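Local atomic coordinates of putative uncharacterized protein PH1404 (Pyrococcus horikoshii, PDB entry 3AF6), a protein that probably terminates transcription by cutting nascent RNA as it leaves RNA polymerase, using a zinc-dependent nuclease centre of the metallo-beta-lactamase superfamily. Residues 372-377 with 407-412. Residues are numbered along the deposited sequence; the frame is centred on the assembly and turned at random.
Sequences PTRLLE and EAEKRL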
# COMPACT_ATOMS: atom_id res chain seq x y z
N PRO A 372 -11.58 -6.95 -13.61
CA PRO A 372 -10.37 -6.26 -14.06
C PRO A 372 -10.53 -4.75 -14.15
O PRO A 372 -11.65 -4.23 -14.19
CB PRO A 372 -10.10 -6.87 -15.43
CG PRO A 372 -10.76 -8.21 -15.34
CD PRO A 372 -12.04 -7.89 -14.65
N THR A 373 -9.40 -4.05 -14.16
CA THR A 373 -9.38 -2.60 -14.30
C THR A 373 -8.12 -2.32 -15.11
O THR A 373 -7.31 -3.22 -15.33
CB THR A 373 -9.30 -1.84 -12.94
OG1 THR A 373 -8.17 -2.32 -12.19
CG2 THR A 373 -10.59 -2.02 -12.14
N ARG A 374 -7.96 -1.07 -15.53
CA ARG A 374 -6.80 -0.69 -16.33
C ARG A 374 -5.48 -1.04 -15.66
O ARG A 374 -4.55 -1.52 -16.30
CB ARG A 374 -6.85 0.81 -16.59
CG ARG A 374 -8.05 1.26 -17.39
CD ARG A 374 -7.73 1.19 -18.87
NE ARG A 374 -8.62 2.01 -19.68
CZ ARG A 374 -8.30 2.50 -20.87
NH1 ARG A 374 -7.10 2.26 -21.39
NH2 ARG A 374 -9.18 3.23 -21.55
N LEU A 375 -5.40 -0.80 -14.36
CA LEU A 375 -4.17 -1.04 -13.62
C LEU A 375 -4.01 -2.40 -12.94
O LEU A 375 -2.88 -2.88 -12.78
CB LEU A 375 -4.01 0.06 -12.56
CG LEU A 375 -3.67 1.48 -13.02
CD1 LEU A 375 -4.12 2.48 -11.98
CD2 LEU A 375 -2.17 1.58 -13.24
N LEU A 376 -5.11 -3.03 -12.56
CA LEU A 376 -5.00 -4.27 -11.82
C LEU A 376 -5.89 -5.46 -12.20
O LEU A 376 -6.83 -5.34 -12.97
CB LEU A 376 -5.22 -3.93 -10.34
CG LEU A 376 -4.42 -2.72 -9.82
CD1 LEU A 376 -4.94 -2.32 -8.47
CD2 LEU A 376 -2.93 -3.07 -9.73
N GLU A 377 -5.56 -6.61 -11.62
CA GLU A 377 -6.29 -7.84 -11.84
C GLU A 377 -7.19 -8.10 -10.63
O GLU A 377 -6.84 -7.76 -9.49
CB GLU A 377 -5.32 -9.00 -12.03
CG GLU A 377 -4.62 -9.00 -13.38
CD GLU A 377 -3.41 -9.91 -13.42
OE1 GLU A 377 -3.48 -11.03 -12.89
OE2 GLU A 377 -2.40 -9.50 -14.01
N GLU A 407 -19.70 2.33 -19.75
CA GLU A 407 -20.76 3.33 -19.78
C GLU A 407 -20.23 4.56 -19.04
O GLU A 407 -20.52 5.69 -19.41
CB GLU A 407 -22.01 2.80 -19.09
CG GLU A 407 -23.23 3.69 -19.24
CD GLU A 407 -24.39 3.22 -18.38
OE1 GLU A 407 -24.80 2.04 -18.51
OE2 GLU A 407 -24.91 4.02 -17.57
N ALA A 408 -19.45 4.32 -18.00
CA ALA A 408 -18.87 5.40 -17.21
C ALA A 408 -17.84 6.12 -18.06
O ALA A 408 -17.84 7.34 -18.16
CB ALA A 408 -18.21 4.84 -15.96
N GLU A 409 -16.96 5.33 -18.67
CA GLU A 409 -15.92 5.86 -19.54
C GLU A 409 -16.55 6.78 -20.56
O GLU A 409 -16.08 7.90 -20.79
CB GLU A 409 -15.22 4.71 -20.25
CG GLU A 409 -14.00 5.12 -21.04
CD GLU A 409 -13.36 3.95 -21.77
OE1 GLU A 409 -13.82 3.63 -22.89
OE2 GLU A 409 -12.40 3.36 -21.22
N LYS A 410 -17.63 6.32 -21.17
CA LYS A 410 -18.31 7.10 -22.18
C LYS A 410 -18.94 8.37 -21.60
O LYS A 410 -18.99 9.39 -22.28
CB LYS A 410 -19.37 6.26 -22.88
CG LYS A 410 -18.80 5.10 -23.69
CD LYS A 410 -19.83 4.53 -24.64
CE LYS A 410 -19.30 3.31 -25.39
NZ LYS A 410 -20.30 2.85 -26.40
N ARG A 411 -19.40 8.29 -20.36
CA ARG A 411 -20.02 9.44 -19.71
C ARG A 411 -18.95 10.48 -19.37
O ARG A 411 -19.18 11.67 -19.47
CB ARG A 411 -20.74 8.99 -18.44
CG ARG A 411 -21.80 9.96 -17.95
CD ARG A 411 -23.21 9.55 -18.41
NE ARG A 411 -23.69 8.37 -17.69
CZ ARG A 411 -24.92 7.87 -17.82
NH1 ARG A 411 -25.80 8.43 -18.65
NH2 ARG A 411 -25.27 6.79 -17.13
N LEU A 412 -17.77 10.00 -18.99
CA LEU A 412 -16.67 10.88 -18.65
C LEU A 412 -16.23 11.72 -19.86
O LEU A 412 -15.96 12.91 -19.74
CB LEU A 412 -15.48 10.07 -18.14
CG LEU A 412 -14.19 10.87 -17.89
CD1 LEU A 412 -14.43 11.85 -16.76
CD2 LEU A 412 -13.05 9.94 -17.55
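Arg374 presents the NH2 corner of its guanidinium to the carboxylate of Glu409, and this pair is the only contact between 372-377 and 407-412. Arg374 NH2 lies 3.2 Å from Glu409 OE2 with an N-H...O angle of 153°, a salt bridge that is also a hydrogen bond. OE2 sits at the guanidinium edge, slightly tilted from its plane, whereas the nitrogen arrives from above the carboxylate plane; the two flat groups are turned 56° apart, so the pairing is not coplanar, and with NH2 to OE2 the only close pair it is one-pronged. The reach is long: the nearest CA atoms, those of Arg374 and Glu409, are 11.7 Å apart. Glu409 covers its share with CG anti to the backbone N (chi1 -172°) and the chain extended beyond. The stronger partner of the same NH2 is Glu445 of helix 435-447, Glu409 being its second acid. Around Arg374, Leu376 N donates to Thr373 OG1 over 3.2 Å, an ST motif, and Glu438 accepts from Arg374 N, which probably helps fix the backbone. With merely 52 Å² buried, this is a surface ion pair, away from the zinc site, linking the metallo-beta-lactamase and beta-CASP regions, as expected where these domains pack in beta-CASP nucleases.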